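Local coordinates for Dye-decolorizing peroxidase Tfu_3078 (Thermobifida fusca, PDB 5FW4), which uses heme b and hydrogen peroxide to oxidise a wide range of compounds, anthraquinone dyes above all, although its physiological substrate is not known, at residues V279-M284 and R405-A410; R56-A61 and S75-A80. One frame throughout, in Å; residues are numbered along the deposited sequence.

Contact 1 (V279-M284 and R405-A410); sequences VRRIRM and RHEGSA. With HEM (protoporphyrin IX containing Fe), chain C.
Strands Val279-Met284 and Arg405-Ala410 run antiparallel, their axes 4.4 Å apart at closest approach and 169° between their directions. Val279 and Ala410 form one hydrogen-bonded pair and Arg283 and Arg405 another, each joined by two backbone bonds. Between them the register slips by one residue. Arg281 O receives Glu407 N at 2.9 Å and, more weakly, Gly408 N, while Arg281 N donates to Gly408 O. Two residues facing one define a classic beta bulge. The pair belongs to the four-stranded antiparallel sheet of the C-terminal half, whose ferredoxin-like fold is characteristic of DyP-type peroxidases; 275-284 is an inner strand and 404-414 an outermost one.

On the face turned to the heme, Ile282 CG2 lies 3.5 Å from HEM CBB, and His406 meets HEM CMC with its ring edge. Arg280 reaches the same ring: bends at chi2 and chi3 fold its chain back over the neighbouring strand, where NE donates to His406 ND1, a nitrogen of uncertain place. Arg280 NH1 donates to Ser409 OG at 2.9 Å, and NH2 forms a salt bridge with Asp173. Ser409 and Asp173 thus hold two guanidinium corners; the less certain His406 bond may add a third.

Towards the Arg283 end the opposite face is ionic, whereas Val279 CG1 and Ala410 CB make apolar packing at the other. Arg283 NE donates to Glu407 OE2 in a nearly straight salt-bridge hydrogen bond (168°, 2.9 Å), with the oxygen in the guanidinium plane but the nitrogen above the carboxylate plane. A water also joins Arg283 NH2 to Glu407 OE2. Arg281, extended, reaches Glu407 OE1 through another water and has its salt bridge with Asp370. Glu407 OE1 is also paired with Arg364, and this gathering of arginines would be expected to favour the ionised carboxylate.

Contact 2 (R56-A61 and S75-A80); sequences RLRMAA and SGPAPA
Met59 and Pro77 account for most of the 165 Å² buried between helix segment Arg56-Ala61 and the irregular segment Ser75-Ala80. The CB of Met59 is directed at the loop, and its chain then bends at chi2 (-61°) and chi3 (-73°), which lays the thioether obliquely across the proline. SD rests 3.5 Å from Pro77 CB. The terminal methyl passes further along the loop, with Met59 CE 3.6 Å from Ala78 O and 3.7 Å from Pro79 CA, so one flexible side chain follows three consecutive residues. Arg58 adds a smaller contact from the helix: its NH2 comes within 3.3 Å of Pro77 CG, the ring carbon lying at the edge of the guanidinium and near its plane.

The arrangement packs the end of the first modelled helix, 51-61, against the approach to strand 81-89. Both sides have further attachments, Met59 O to Ser139 OG and Pro79 O to the hydroxyl of Tyr357. Between the segments themselves the evidence is for van der Waals packing, without hydrogen bonds or salt bridges: apolar contacts of a thioether with proline carbons hold them together, while the polar bonds to Ser139 and Tyr357 go to other parts of the chain.

In the modelled chain, helix 51-61 comes first, and contact 2 closes a short loop by bringing residues 75-80 back against it across 13 intervening residues without helix or strand. The chain then enters strand 81-89 of the N-terminal sheet. Contact 1 opens only at 279-284 and closes at 405-410, across 120 residues that include strands 353-363 and 369-379 of the same C-terminal sheet. The two closures are therefore in series, neither enclosing nor crossing the other. Their centres are about 26 Å apart, on opposite sides of the chain's centre, and they do not touch: contact 2 ties a helix to a loop, contact 1 joins neighbouring strands beside the heme.

Contact 1 (V279-M284 and R405-A410)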
loop_
_atom_site.group_PDB
_atom_site.type_symbol
_atom_site.label_atom_id
_atom_site.label_comp_id
_atom_site.label_asym_id
_atom_site.label_seq_id
_atom_site.Cartn_x
_atom_site.Cartn_y
_atom_site.Cartn_z
ATOM N N VAL A 279 -11.503 10.321 11.958
ATOM C CA VAL A 279 -11.105 9.378 10.926
ATOM C C VAL A 279 -12.183 8.342 10.746
ATOM O O VAL A 279 -12.729 7.795 11.715
ATOM C CB VAL A 279 -9.709 8.742 11.161
ATOM C CG1 VAL A 279 -9.570 8.212 12.552
ATOM C CG2 VAL A 279 -9.425 7.638 10.158
ATOM N N ARG A 280 -12.499 8.072 9.487
ATOM C CA ARG A 280 -13.454 7.030 9.171
ATOM C C ARG A 280 -12.862 6.157 8.069
ATOM O O ARG A 280 -12.353 6.669 7.056
ATOM C CB ARG A 280 -14.797 7.669 8.722
ATOM C CG ARG A 280 -15.417 8.658 9.700
ATOM C CD ARG A 280 -16.097 7.973 10.890
ATOM N NE ARG A 280 -17.445 7.517 10.518
ATOM C CZ ARG A 280 -18.434 7.217 11.349
ATOM N NH1 ARG A 280 -18.291 7.310 12.660
ATOM N NH2 ARG A 280 -19.615 6.852 10.840
ATOM N N ARG A 281 -12.901 4.855 8.270
ATOM C CA ARG A 281 -12.546 3.914 7.235
ATOM C C ARG A 281 -13.852 3.631 6.483
ATOM O O ARG A 281 -14.749 3.039 7.034
ATOM C CB ARG A 281 -12.009 2.625 7.815
ATOM C CG ARG A 281 -11.552 1.627 6.772
ATOM C CD ARG A 281 -11.230 0.323 7.429
ATOM N NE ARG A 281 -10.924 -0.760 6.497
ATOM C CZ ARG A 281 -9.950 -1.634 6.661
ATOM N NH1 ARG A 281 -9.138 -1.541 7.707
ATOM N NH2 ARG A 281 -9.762 -2.589 5.762
ATOM N N ILE A 282 -13.911 4.058 5.244
ATOM C CA ILE A 282 -15.187 3.938 4.454
ATOM C C ILE A 282 -14.964 3.051 3.259
ATOM O O ILE A 282 -14.289 3.439 2.315
ATOM C CB ILE A 282 -15.643 5.268 3.942
ATOM C CG1 ILE A 282 -15.566 6.335 4.999
ATOM C CG2 ILE A 282 -17.073 5.157 3.381
ATOM C CD1 ILE A 282 -16.403 6.042 6.141
ATOM N N ARG A 283 -15.528 1.865 3.302
ATOM C CA ARG A 283 -15.422 0.911 2.230
ATOM C C ARG A 283 -16.317 1.405 1.073
ATOM O O ARG A 283 -17.402 1.882 1.331
ATOM C CB ARG A 283 -15.889 -0.455 2.696
ATOM C CG ARG A 283 -15.731 -1.552 1.632
ATOM C CD ARG A 283 -16.029 -2.968 2.086
ATOM N NE ARG A 283 -17.324 -3.200 2.718
ATOM C CZ ARG A 283 -18.449 -3.552 2.098
ATOM N NH1 ARG A 283 -18.471 -3.758 0.783
ATOM N NH2 ARG A 283 -19.547 -3.767 2.823
ATOM N N MET A 284 -15.787 1.309 -0.147
ATOM C CA MET A 284 -16.532 1.640 -1.405
ATOM C C MET A 284 -17.059 0.376 -2.061
ATOM O O MET A 284 -16.336 -0.595 -2.247
ATOM C CB MET A 284 -15.617 2.389 -2.363
ATOM C CG MET A 284 -15.271 3.776 -1.892
ATOM S SD MET A 284 -14.109 4.518 -2.938
ATOM C CE MET A 284 -14.099 6.182 -2.480
ATOM N N ARG A 405 -19.769 2.060 3.049
ATOM C CA ARG A 405 -20.053 1.523 4.360
ATOM C C ARG A 405 -19.042 2.060 5.325
ATOM O O ARG A 405 -17.858 1.812 5.132
ATOM C CB ARG A 405 -19.978 -0.007 4.342
ATOM C CG ARG A 405 -21.051 -0.674 3.510
ATOM C CD ARG A 405 -22.442 -0.474 4.098
ATOM N NE ARG A 405 -23.457 -1.206 3.342
ATOM C CZ ARG A 405 -24.224 -0.702 2.357
ATOM N NH1 ARG A 405 -24.111 0.555 1.931
ATOM N NH2 ARG A 405 -25.098 -1.499 1.773
ATOM N N HIS A 406 -19.491 2.789 6.349
ATOM C CA HIS A 406 -18.592 3.223 7.410
ATOM C C HIS A 406 -18.183 2.054 8.323
ATOM O O HIS A 406 -18.965 1.593 9.147
ATOM C CB HIS A 406 -19.272 4.333 8.218
ATOM C CG HIS A 406 -19.351 5.654 7.508
ATOM N ND1 HIS A 406 -18.536 6.711 7.831
ATOM C CD2 HIS A 406 -20.152 6.092 6.506
ATOM C CE1 HIS A 406 -18.820 7.745 7.064
ATOM N NE2 HIS A 406 -19.813 7.400 6.259
ATOM N N GLU A 407 -16.925 1.612 8.248
ATOM C CA GLU A 407 -16.486 0.426 9.011
ATOM C C GLU A 407 -15.474 0.681 10.147
ATOM O O GLU A 407 -15.313 -0.159 11.020
ATOM C CB GLU A 407 -15.896 -0.616 8.049
ATOM C CG GLU A 407 -16.904 -1.142 7.034
ATOM C CD GLU A 407 -16.325 -2.179 6.104
ATOM O OE1 GLU A 407 -15.102 -2.227 5.900
ATOM O OE2 GLU A 407 -17.093 -2.977 5.562
ATOM N N GLY A 408 -14.817 1.819 10.130
ATOM C CA GLY A 408 -13.868 2.180 11.188
ATOM C C GLY A 408 -14.141 3.631 11.542
ATOM O O GLY A 408 -14.544 4.409 10.683
ATOM N N SER A 409 -13.912 3.991 12.798
ATOM C CA SER A 409 -14.113 5.344 13.260
ATOM C C SER A 409 -13.248 5.670 14.472
ATOM O O SER A 409 -13.093 4.840 15.371
ATOM C CB SER A 409 -15.564 5.571 13.650
ATOM O OG SER A 409 -15.788 6.928 14.025
ATOM N N ALA A 410 -12.761 6.904 14.508
ATOM C CA ALA A 410 -12.077 7.420 15.696
ATOM C C ALA A 410 -11.996 8.937 15.692
ATOM O O ALA A 410 -11.971 9.577 14.628
ATOM C CB ALA A 410 -10.684 6.826 15.775
HETATM C CHA HEM C . -17.553 16.877 -0.976
HETATM C CHB HEM C . -16.764 12.216 -2.025
HETATM C CHC HEM C . -17.704 11.095 2.583
HETATM C CHD HEM C . -18.226 15.781 3.683
HETATM C C1A HEM C . -17.259 15.710 -1.637
HETATM C C2A HEM C . -16.998 15.643 -3.020
HETATM C C3A HEM C . -16.801 14.333 -3.312
HETATM C C4A HEM C . -16.924 13.592 -2.130
HETATM C CMA HEM C . -16.456 13.758 -4.632
HETATM C CAA HEM C . -16.996 16.795 -3.993
HETATM C CBA HEM C . -15.625 17.435 -4.179
HETATM C CGA HEM C . -15.218 18.220 -2.967
HETATM O O1A HEM C . -14.319 17.742 -2.223
HETATM O O2A HEM C . -15.767 19.324 -2.724
HETATM C C1B HEM C . -16.966 11.509 -0.826
HETATM C C2B HEM C . -16.844 10.102 -0.716
HETATM C C3B HEM C . -17.101 9.760 0.583
HETATM C C4B HEM C . -17.373 11.028 1.263
HETATM C CMB HEM C . -16.473 9.178 -1.841
HETATM C CAB HEM C . -17.062 8.467 1.275
HETATM C CBB HEM C . -16.552 7.357 0.741
HETATM C C1C HEM C . -17.926 12.255 3.289
HETATM C C2C HEM C . -18.190 12.308 4.641
HETATM C C3C HEM C . -18.320 13.655 4.955
HETATM C C4C HEM C . -18.146 14.405 3.769
HETATM C CMC HEM C . -18.272 11.074 5.502
HETATM C CAC HEM C . -18.659 14.357 6.184
HETATM C CBC HEM C . -19.276 13.786 7.172
HETATM C C1D HEM C . -18.069 16.421 2.442
HETATM C C2D HEM C . -18.185 17.880 2.335
HETATM C C3D HEM C . -18.008 18.179 1.028
HETATM C C4D HEM C . -17.801 16.897 0.363
HETATM C CMD HEM C . -18.427 18.885 3.448
HETATM C CAD HEM C . -18.018 19.569 0.422
HETATM C CBD HEM C . -19.471 19.994 0.194
HETATM C CGD HEM C . -19.536 21.431 -0.274
HETATM O O1D HEM C . -19.436 22.391 0.515
HETATM O O2D HEM C . -19.675 21.654 -1.496
HETATM N NA HEM C . -17.219 14.438 -1.102
HETATM N NB HEM C . -17.274 12.012 0.368
HETATM N NC HEM C . -17.945 13.522 2.776
HETATM N ND HEM C . -17.832 15.842 1.236
HETATM FE FE HEM C . -17.625 14.004 0.800
HETATM O O HOH W 1 -12.744 -1.438 4.723
HETATM O O HOH W 2 -19.546 -3.871 5.547
HETATM O O HOH W 3 -22.440 -4.072 2.365
#

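Contact 2 (R56-A61 and S75-A80)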
loop_
_atom_site.group_PDB
_atom_site.type_symbol
_atom_site.label_atom_id
_atom_site.label_comp_id
_atom_site.label_asym_id
_atom_site.label_seq_id
_atom_site.Cartn_x
_atom_site.Cartn_y
_atom_site.Cartn_z
ATOM N N ARG A 56 6.696 18.060 -10.524
ATOM C CA ARG A 56 6.379 16.671 -10.271
ATOM C C ARG A 56 7.366 16.038 -9.250
ATOM O O ARG A 56 7.010 15.107 -8.530
ATOM C CB ARG A 56 6.432 15.870 -11.562
ATOM C CG ARG A 56 5.252 16.089 -12.500
ATOM C CD ARG A 56 5.276 15.182 -13.729
ATOM N NE ARG A 56 4.333 15.780 -14.687
ATOM C CZ ARG A 56 4.647 16.283 -15.875
ATOM N NH1 ARG A 56 5.869 16.157 -16.373
ATOM N NH2 ARG A 56 3.701 16.873 -16.606
ATOM N N LEU A 57 8.583 16.533 -9.206
ATOM C CA LEU A 57 9.628 15.955 -8.294
ATOM C C LEU A 57 9.706 16.569 -6.895
ATOM O O LEU A 57 10.388 16.009 -5.985
ATOM C CB LEU A 57 11.009 16.036 -8.928
ATOM C CG LEU A 57 11.290 15.017 -10.034
ATOM C CD1 LEU A 57 12.525 15.421 -10.798
ATOM C CD2 LEU A 57 11.386 13.582 -9.492
ATOM N N ARG A 58 9.012 17.682 -6.695
ATOM C CA ARG A 58 9.233 18.504 -5.501
ATOM C C ARG A 58 8.824 17.803 -4.198
ATOM O O ARG A 58 9.537 17.879 -3.200
ATOM C CB ARG A 58 8.469 19.806 -5.624
ATOM C CG ARG A 58 8.764 20.785 -4.498
ATOM C CD ARG A 58 8.047 22.117 -4.655
ATOM N NE ARG A 58 7.063 22.311 -3.594
ATOM C CZ ARG A 58 5.832 21.793 -3.573
ATOM N NH1 ARG A 58 5.370 21.026 -4.560
ATOM N NH2 ARG A 58 5.040 22.047 -2.542
ATOM N N MET A 59 7.683 17.129 -4.213
ATOM C CA MET A 59 7.180 16.454 -3.021
ATOM C C MET A 59 8.152 15.384 -2.557
ATOM O O MET A 59 8.377 15.299 -1.354
ATOM C CB MET A 59 5.789 15.853 -3.208
ATOM C CG MET A 59 4.685 16.918 -3.308
ATOM S SD MET A 59 4.545 17.942 -1.819
ATOM C CE MET A 59 3.801 16.778 -0.712
ATOM N N ALA A 60 8.686 14.585 -3.487
ATOM C CA ALA A 60 9.749 13.608 -3.135
ATOM C C ALA A 60 11.069 14.249 -2.672
ATOM O O ALA A 60 11.792 13.648 -1.876
ATOM C CB ALA A 60 10.037 12.685 -4.293
ATOM N N ALA A 61 11.400 15.415 -3.206
ATOM C CA ALA A 61 12.709 16.025 -2.998
ATOM C C ALA A 61 12.809 16.817 -1.699
ATOM O O ALA A 61 13.887 16.972 -1.150
ATOM C CB ALA A 61 13.032 16.957 -4.168
ATOM N N SER A 75 -1.974 21.251 7.340
ATOM C CA SER A 75 -1.773 22.204 6.251
ATOM C C SER A 75 -0.576 21.814 5.373
ATOM O O SER A 75 0.125 20.827 5.649
ATOM C CB SER A 75 -1.574 23.613 6.814
ATOM O OG SER A 75 -0.385 23.665 7.584
ATOM N N GLY A 76 -0.368 22.610 4.322
ATOM C CA GLY A 76 0.701 22.426 3.356
ATOM C C GLY A 76 0.327 21.362 2.341
ATOM O O GLY A 76 -0.734 20.750 2.436
ATOM N N PRO A 77 1.211 21.115 1.381
ATOM C CA PRO A 77 0.916 20.067 0.411
ATOM C C PRO A 77 0.893 18.687 1.078
ATOM O O PRO A 77 1.743 18.375 1.941
ATOM C CB PRO A 77 2.071 20.156 -0.607
ATOM C CG PRO A 77 3.085 21.049 -0.017
ATOM C CD PRO A 77 2.507 21.775 1.152
ATOM N N ALA A 78 -0.079 17.890 0.677
ATOM C CA ALA A 78 -0.332 16.576 1.256
ATOM C C ALA A 78 0.545 15.546 0.546
ATOM O O ALA A 78 0.475 15.400 -0.666
ATOM C CB ALA A 78 -1.806 16.235 1.072
ATOM N N PRO A 79 1.414 14.823 1.288
ATOM C CA PRO A 79 2.139 13.771 0.579
ATOM C C PRO A 79 1.231 12.629 0.065
ATOM O O PRO A 79 0.202 12.352 0.630
ATOM C CB PRO A 79 3.119 13.222 1.681
ATOM C CG PRO A 79 3.206 14.316 2.694
ATOM C CD PRO A 79 1.852 14.972 2.686
ATOM N N ALA A 80 1.634 11.987 -1.017
ATOM C CA ALA A 80 0.964 10.856 -1.597
ATOM C C ALA A 80 0.616 9.642 -0.703
ATOM O O ALA A 80 -0.338 8.930 -0.962
ATOM C CB ALA A 80 1.753 10.450 -2.829
#